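Local coordinates for hypothetical protein GrpB (Enterococcus faecalis, PDB 2NRK), which is of unknown function but belongs to the GrpB (UPF0157) family and is probably related to nucleotidyltransferases, at residues A[82-86]-A[87-91]; A[111-114]-A[115-118]. All blocks are in the same frame, centred on the assembly; numbering follows the deposited sequence. Where two conformers were deposited one is given.

Interaction 1 of 2, residues A[82-86]-A[87-91]; sequences GEFGL and SGRRY
Arg89 turns back onto Glu83, Phe84 and Leu86 because its CG lies anti to the backbone N (chi1 -178°) and its chain then bends at chi3 (62°). The place is a beta-hairpin loop between strands 79-80 and 89-94, with a type I' turn from Glu83 to Leu86 and a type II turn from Leu86 to Arg89. The bend lays the guanidinium side-on to the carbonyl of Glu83. Arg89 NE reaches Glu83 O at 3.1 Å and Arg89 NH2 reaches the same oxygen at 3.2 Å, with the acceptor in the guanidinium plane. This two-nitrogen grip helps to fix the rotation of the group. Glu83 O also takes the N-H of Leu86, so three donors grip this one oxygen. A weak bond from Arg89 NH2 to Phe84 O adds to the hold. In the conformer described, Leu86 CD1 sits over the centre of one guanidinium face, and Tyr91 CB lies toward the rim of the other.

The second turn is closed by Arg89 N to Leu86 O. The Glu83 side chain, extended beyond CG, spans to this turn. Its OE2 receives Gly88 N at 2.9 Å, nearly straight but from above the carboxylate plane. One water joins that oxygen to Arg90 NH1, and another joins it to Ser87 OG. Arg90 NH1 also bonds to Arg89 O, while Arg90 NE makes a salt bridge to Asp67.

Within the strand, Tyr91 N donates to Gly82 O at 2.8 Å. The rings of Phe84 and Tyr91 run side by side, their planes 7° apart but slid so far that they barely overlap. They meet at Phe84 CD2 and Tyr91 CD2, 3.6 Å apart.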
ATOM      1  N   GLY A  82       9.712 -15.299  15.607  1.00 24.38           N
ATOM      2  CA  GLY A  82       9.173 -15.844  14.360  1.00 23.97           C
ATOM      3  C   GLY A  82       7.918 -15.109  13.943  1.00 23.73           C
ATOM      4  O   GLY A  82       7.763 -13.903  14.223  1.00 24.07           O
ATOM      5  N   GLU A  83       6.994 -15.830  13.314  1.00 23.91           N
ATOM      6  CA  GLU A  83       5.738 -15.200  12.884  1.00 23.78           C
ATOM      7  C   GLU A  83       4.897 -14.799  14.095  1.00 23.70           C
ATOM      8  O   GLU A  83       4.182 -13.788  14.040  1.00 25.36           O
ATOM      9  CB  GLU A  83       4.937 -16.148  11.997  1.00 24.31           C
ATOM     10  CG  GLU A  83       5.604 -16.428  10.648  1.00 24.19           C
ATOM     11  CD  GLU A  83       4.716 -17.258   9.736  1.00 29.87           C
ATOM     12  OE1 GLU A  83       3.941 -18.111  10.259  1.00 29.76           O
ATOM     13  OE2 GLU A  83       4.824 -17.089   8.493  1.00 31.04           O
ATOM     14  N   PHE A  84       4.990 -15.580  15.174  1.00 24.75           N
ATOM     15  CA  PHE A  84       4.175 -15.323  16.386  1.00 25.53           C
ATOM     16  C   PHE A  84       2.694 -15.067  16.015  1.00 26.23           C
ATOM     17  O   PHE A  84       2.051 -14.096  16.459  1.00 26.76           O
ATOM     18  CB  PHE A  84       4.777 -14.172  17.215  1.00 25.73           C
ATOM     19  CG  PHE A  84       4.253 -14.103  18.621  1.00 26.63           C
ATOM     20  CD1 PHE A  84       4.154 -15.256  19.401  1.00 27.08           C
ATOM     21  CD2 PHE A  84       3.814 -12.894  19.150  1.00 28.92           C
ATOM     22  CE1 PHE A  84       3.649 -15.204  20.714  1.00 29.86           C
ATOM     23  CE2 PHE A  84       3.313 -12.838  20.474  1.00 27.69           C
ATOM     24  CZ  PHE A  84       3.235 -13.995  21.245  1.00 28.53           C
ATOM     25  N   GLY A  85       2.199 -15.911  15.127  1.00 28.43           N
ATOM     26  CA  GLY A  85       0.794 -15.917  14.809  1.00 28.75           C
ATOM     27  C   GLY A  85       0.394 -15.111  13.572  1.00 30.04           C
ATOM     28  O   GLY A  85      -0.767 -15.171  13.193  1.00 30.87           O
ATOM     29  N   LEU A  86       1.313 -14.361  12.951  1.00 29.66           N
ATOM     30  CA  LEU A  86       0.976 -13.622  11.728  0.50 29.96           C
ATOM     31  C   LEU A  86       1.824 -14.062  10.543  1.00 30.32           C
ATOM     32  O   LEU A  86       3.047 -13.970  10.563  1.00 29.60           O
ATOM     33  CB  LEU A  86       1.076 -12.100  11.914  0.50 30.01           C
ATOM     34  CG  LEU A  86       0.236 -11.389  12.982  0.50 29.54           C
ATOM     35  CD1 LEU A  86       0.494  -9.883  12.943  0.50 30.55           C
ATOM     36  CD2 LEU A  86      -1.259 -11.693  12.843  0.50 30.25           C
ATOM     37  N   SER A  87       1.147 -14.536   9.492  1.00 31.49           N
ATOM     38  CA  SER A  87       1.815 -15.088   8.313  1.00 31.95           C
ATOM     39  C   SER A  87       2.759 -14.079   7.670  1.00 30.95           C
ATOM     40  O   SER A  87       2.373 -12.925   7.422  1.00 31.88           O
ATOM     41  CB  SER A  87       0.774 -15.583   7.284  1.00 33.28           C
ATOM     42  OG  SER A  87       1.422 -16.368   6.292  1.00 37.53           O
ATOM     43  N   GLY A  88       4.001 -14.485   7.434  1.00 29.78           N
ATOM     44  CA  GLY A  88       4.967 -13.587   6.797  1.00 29.40           C
ATOM     45  C   GLY A  88       5.689 -12.603   7.694  1.00 27.94           C
ATOM     46  O   GLY A  88       6.602 -11.935   7.235  1.00 28.71           O
ATOM     47  N   ARG A  89       5.329 -12.532   8.975  1.00 26.52           N
ATOM     48  CA  ARG A  89       6.011 -11.615   9.888  1.00 26.24           C
ATOM     49  C   ARG A  89       7.241 -12.277  10.504  1.00 25.03           C
ATOM     50  O   ARG A  89       7.284 -13.521  10.632  1.00 24.74           O
ATOM     51  CB  ARG A  89       5.050 -11.168  11.001  1.00 26.81           C
ATOM     52  CG  ARG A  89       5.688 -10.152  11.974  1.00 26.84           C
ATOM     53  CD  ARG A  89       4.639  -9.618  12.957  1.00 27.67           C
ATOM     54  NE  ARG A  89       4.077 -10.690  13.814  1.00 27.55           N
ATOM     55  CZ  ARG A  89       3.331 -10.439  14.896  1.00 31.88           C
ATOM     56  NH1 ARG A  89       3.065  -9.168  15.237  1.00 29.32           N
ATOM     57  NH2 ARG A  89       2.832 -11.425  15.638  1.00 29.62           N
ATOM     58  N   ARG A  90       8.246 -11.469  10.835  1.00 25.07           N
ATOM     59  CA  ARG A  90       9.179 -11.837  11.921  1.00 24.71           C
ATOM     60  C   ARG A  90       9.045 -10.813  13.019  1.00 25.62           C
ATOM     61  O   ARG A  90       9.226  -9.621  12.774  1.00 26.05           O
ATOM     62  CB  ARG A  90      10.624 -11.955  11.434  1.00 25.07           C
ATOM     63  CG  ARG A  90      10.800 -13.057  10.381  1.00 24.00           C
ATOM     64  CD  ARG A  90      10.467 -14.467  10.936  1.00 24.68           C
ATOM     65  NE  ARG A  90      10.796 -15.504   9.954  1.00 24.66           N
ATOM     66  CZ  ARG A  90       9.990 -15.902   8.970  1.00 24.93           C
ATOM     67  NH1 ARG A  90       8.767 -15.385   8.854  1.00 23.50           N
ATOM     68  NH2 ARG A  90      10.409 -16.861   8.103  1.00 25.48           N
ATOM     69  N   TYR A  91       8.780 -11.277  14.235  1.00 24.32           N
ATOM     70  CA  TYR A  91       8.469 -10.387  15.327  1.00 24.78           C
ATOM     71  C   TYR A  91       9.612 -10.499  16.347  1.00 24.90           C
ATOM     72  O   TYR A  91      10.060 -11.617  16.650  1.00 24.91           O
ATOM     73  CB  TYR A  91       7.149 -10.837  15.957  1.00 26.48           C
ATOM     74  CG  TYR A  91       6.699 -10.032  17.160  1.00 28.31           C
ATOM     75  CD1 TYR A  91       6.409  -8.676  17.040  1.00 31.38           C
ATOM     76  CD2 TYR A  91       6.499 -10.648  18.402  1.00 30.38           C
ATOM     77  CE1 TYR A  91       5.946  -7.930  18.158  1.00 35.03           C
ATOM     78  CE2 TYR A  91       6.038  -9.909  19.522  1.00 31.21           C
ATOM     79  CZ  TYR A  91       5.790  -8.554  19.374  1.00 33.40           C
ATOM     80  OH  TYR A  91       5.348  -7.842  20.485  1.00 35.09           O
TER
HETATM   81  O   HOH W   1      11.369 -13.107  14.600  1.00 24.27           O
HETATM   82  O   HOH W   2       6.952 -16.423   6.942  1.00 30.02           O
HETATM   83  O   HOH W   3       3.360 -18.446   6.761  1.00 39.42           O

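Interaction 2 of 2, residues A[111-114]-A[115-118]; sequences TQEI and LRHL
Glu113 and Arg116 lie side by side on one face of helix 111-126 and form an i to i+3 salt bridge. The two side chains point the same way, and Glu113 bends at chi2 (-67°) to bring its carboxylate alongside the arginine. Arg116 meets it side-on with two nitrogens, one to each oxygen. Arg116 NH2 donates to the syn lone pair of Glu113 OE1, at 2.8 Å. Arg116 NE donates to Glu113 OE2 at 3.0 Å, on the syn side but 34° out of the carboxylate plane. The carboxylate and guanidinium planes are 37° apart, so the pair is twisted. Arg116 NH1 has a second acidic partner, Glu164 of helix 157-171. Tyr106 OH is weakly hydrogen-bonded to Glu113 OE1 and hydrogen-bonded to His117 NE2.

The backbone carbonyls are satisfied in regular helical fashion. Thr111 O, Gln112 O, Glu113 O and Ile114 O accept from the N-H groups of Leu115, Arg116, His117 and Leu118. Glu113 O also has His117 CD2 beside it at 3.1 Å.

On the apolar side, Ile114 CG2 touches Leu118 CD1 at 3.8 Å. Both residues pack on strand 54-60 and on Trp172 of the second subunit, where Thr111 OG1 is also hydrogen-bonded to Thr111 OG1 of that subunit.

The guanidinium of Arg116 thus lies between two acids. It probably favours the ionised form of Glu113, and its bridge to Glu164 ties helix 111-126 to helix 157-171.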
ATOM      1  N   THR A 111       1.626  -6.086   1.484  1.00 22.20           N
ATOM      2  CA  THR A 111       1.069  -4.719   1.479  1.00 23.42           C
ATOM      3  C   THR A 111      -0.029  -4.531   2.513  1.00 24.02           C
ATOM      4  O   THR A 111      -0.182  -3.436   3.053  1.00 22.56           O
ATOM      5  CB  THR A 111       0.566  -4.317   0.105  1.00 24.25           C
ATOM      6  OG1 THR A 111      -0.540  -5.158  -0.285  1.00 24.08           O
ATOM      7  CG2 THR A 111       1.718  -4.455  -0.930  1.00 22.64           C
ATOM      8  N   GLN A 112      -0.818  -5.579   2.787  1.00 24.22           N
ATOM      9  CA  GLN A 112      -1.927  -5.433   3.744  0.50 24.68           C
ATOM     10  C   GLN A 112      -1.416  -5.048   5.130  1.00 24.27           C
ATOM     11  O   GLN A 112      -1.956  -4.134   5.758  1.00 24.12           O
ATOM     12  CB  GLN A 112      -2.756  -6.724   3.834  0.50 25.10           C
ATOM     13  CG  GLN A 112      -3.346  -7.198   2.513  0.50 26.71           C
ATOM     14  CD  GLN A 112      -4.660  -6.542   2.178  0.50 30.71           C
ATOM     15  OE1 GLN A 112      -4.717  -5.348   1.921  0.50 31.75           O
ATOM     16  NE2 GLN A 112      -5.731  -7.333   2.160  0.50 33.25           N
ATOM     17  N   GLU A 113      -0.379  -5.747   5.604  1.00 24.05           N
ATOM     18  CA  GLU A 113       0.135  -5.478   6.966  1.00 24.26           C
ATOM     19  C   GLU A 113       0.912  -4.197   6.985  1.00 23.83           C
ATOM     20  O   GLU A 113       0.801  -3.404   7.921  1.00 24.25           O
ATOM     21  CB  GLU A 113       1.005  -6.635   7.417  1.00 25.26           C
ATOM     22  CG  GLU A 113       0.119  -7.786   7.900  1.00 25.20           C
ATOM     23  CD  GLU A 113      -0.608  -7.365   9.192  1.00 30.84           C
ATOM     24  OE1 GLU A 113       0.073  -7.144  10.231  1.00 31.87           O
ATOM     25  OE2 GLU A 113      -1.833  -7.241   9.160  1.00 32.16           O
ATOM     26  N   ILE A 114       1.717  -3.985   5.936  1.00 23.62           N
ATOM     27  CA  ILE A 114       2.522  -2.753   5.928  1.00 22.87           C
ATOM     28  C   ILE A 114       1.633  -1.518   5.945  1.00 23.73           C
ATOM     29  O   ILE A 114       1.820  -0.607   6.753  1.00 22.15           O
ATOM     30  CB  ILE A 114       3.505  -2.731   4.726  1.00 22.14           C
ATOM     31  CG1 ILE A 114       4.517  -3.895   4.871  1.00 22.07           C
ATOM     32  CG2 ILE A 114       4.208  -1.352   4.632  1.00 22.51           C
ATOM     33  CD1 ILE A 114       5.317  -4.208   3.567  1.00 23.68           C
ATOM     34  N   LEU A 115       0.649  -1.484   5.044  1.00 22.42           N
ATOM     35  CA  LEU A 115      -0.303  -0.339   5.042  1.00 22.37           C
ATOM     36  C   LEU A 115      -1.186  -0.263   6.264  1.00 22.27           C
ATOM     37  O   LEU A 115      -1.534   0.837   6.682  1.00 23.29           O
ATOM     38  CB  LEU A 115      -1.149  -0.269   3.758  1.00 23.32           C
ATOM     39  CG  LEU A 115      -0.346   0.108   2.514  1.00 23.15           C
ATOM     40  CD1 LEU A 115      -1.329   0.353   1.373  1.00 24.53           C
ATOM     41  CD2 LEU A 115       0.523   1.397   2.684  1.00 24.73           C
ATOM     42  N   ARG A 116      -1.530  -1.403   6.870  1.00 22.94           N
ATOM     43  CA  ARG A 116      -2.360  -1.364   8.087  1.00 23.36           C
ATOM     44  C   ARG A 116      -1.662  -0.459   9.101  1.00 23.81           C
ATOM     45  O   ARG A 116      -2.278   0.443   9.671  1.00 24.54           O
ATOM     46  CB  ARG A 116      -2.537  -2.746   8.684  1.00 22.85           C
ATOM     47  CG  ARG A 116      -3.357  -2.656  10.004  1.00 23.98           C
ATOM     48  CD  ARG A 116      -3.834  -4.064  10.397  1.00 25.28           C
ATOM     49  NE  ARG A 116      -2.731  -4.922  10.814  1.00 26.15           N
ATOM     50  CZ  ARG A 116      -2.233  -4.965  12.046  1.00 28.73           C
ATOM     51  NH1 ARG A 116      -2.697  -4.128  13.002  1.00 29.23           N
ATOM     52  NH2 ARG A 116      -1.239  -5.819  12.316  1.00 29.70           N
ATOM     53  N   HIS A 117      -0.355  -0.692   9.290  1.00 23.71           N
ATOM     54  CA  HIS A 117       0.408   0.089  10.259  1.00 24.02           C
ATOM     55  C   HIS A 117       0.628   1.519   9.804  1.00 23.90           C
ATOM     56  O   HIS A 117       0.408   2.436  10.583  1.00 23.69           O
ATOM     57  CB  HIS A 117       1.775  -0.564  10.512  1.00 24.26           C
ATOM     58  CG  HIS A 117       1.681  -1.907  11.168  1.00 25.59           C
ATOM     59  ND1 HIS A 117       1.136  -2.075  12.426  1.00 28.00           N
ATOM     60  CD2 HIS A 117       2.067  -3.139  10.754  1.00 26.35           C
ATOM     61  CE1 HIS A 117       1.211  -3.355  12.768  1.00 27.70           C
ATOM     62  NE2 HIS A 117       1.750  -4.026  11.762  1.00 28.21           N
ATOM     63  N   LEU A 118       1.077   1.721   8.558  1.00 23.10           N
ATOM     64  CA  LEU A 118       1.421   3.080   8.136  1.00 22.48           C
ATOM     65  C   LEU A 118       0.171   3.951   8.018  1.00 22.43           C
ATOM     66  O   LEU A 118       0.197   5.114   8.405  1.00 22.01           O
ATOM     67  CB  LEU A 118       2.181   3.092   6.789  1.00 23.10           C
ATOM     68  CG  LEU A 118       3.567   2.448   6.877  1.00 23.66           C
ATOM     69  CD1 LEU A 118       4.138   2.315   5.431  1.00 25.29           C
ATOM     70  CD2 LEU A 118       4.505   3.280   7.776  1.00 24.84           C
TER

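In the fold
Interaction 1 comes first along the chain and interaction 2 follows it, with their centres 14 Å apart. Strand 101-107 lies between them in sequence and beside strand 89-94 in the mixed sheet. Interaction 1 shapes the exposed loop between strands 79-80 and 89-94. Interaction 2 forms the first turns of helix 111-126, which packs on strands 34-40 and 54-60. In the conformer described, Leu86 CD1 packs at 3.9 Å from Glu113 OE1. Tyr106 of the sheet bridges the hairpin loop to the helix, packing against Leu86 and Arg89 and bonding to His117. The same helix lines the contact with the second subunit.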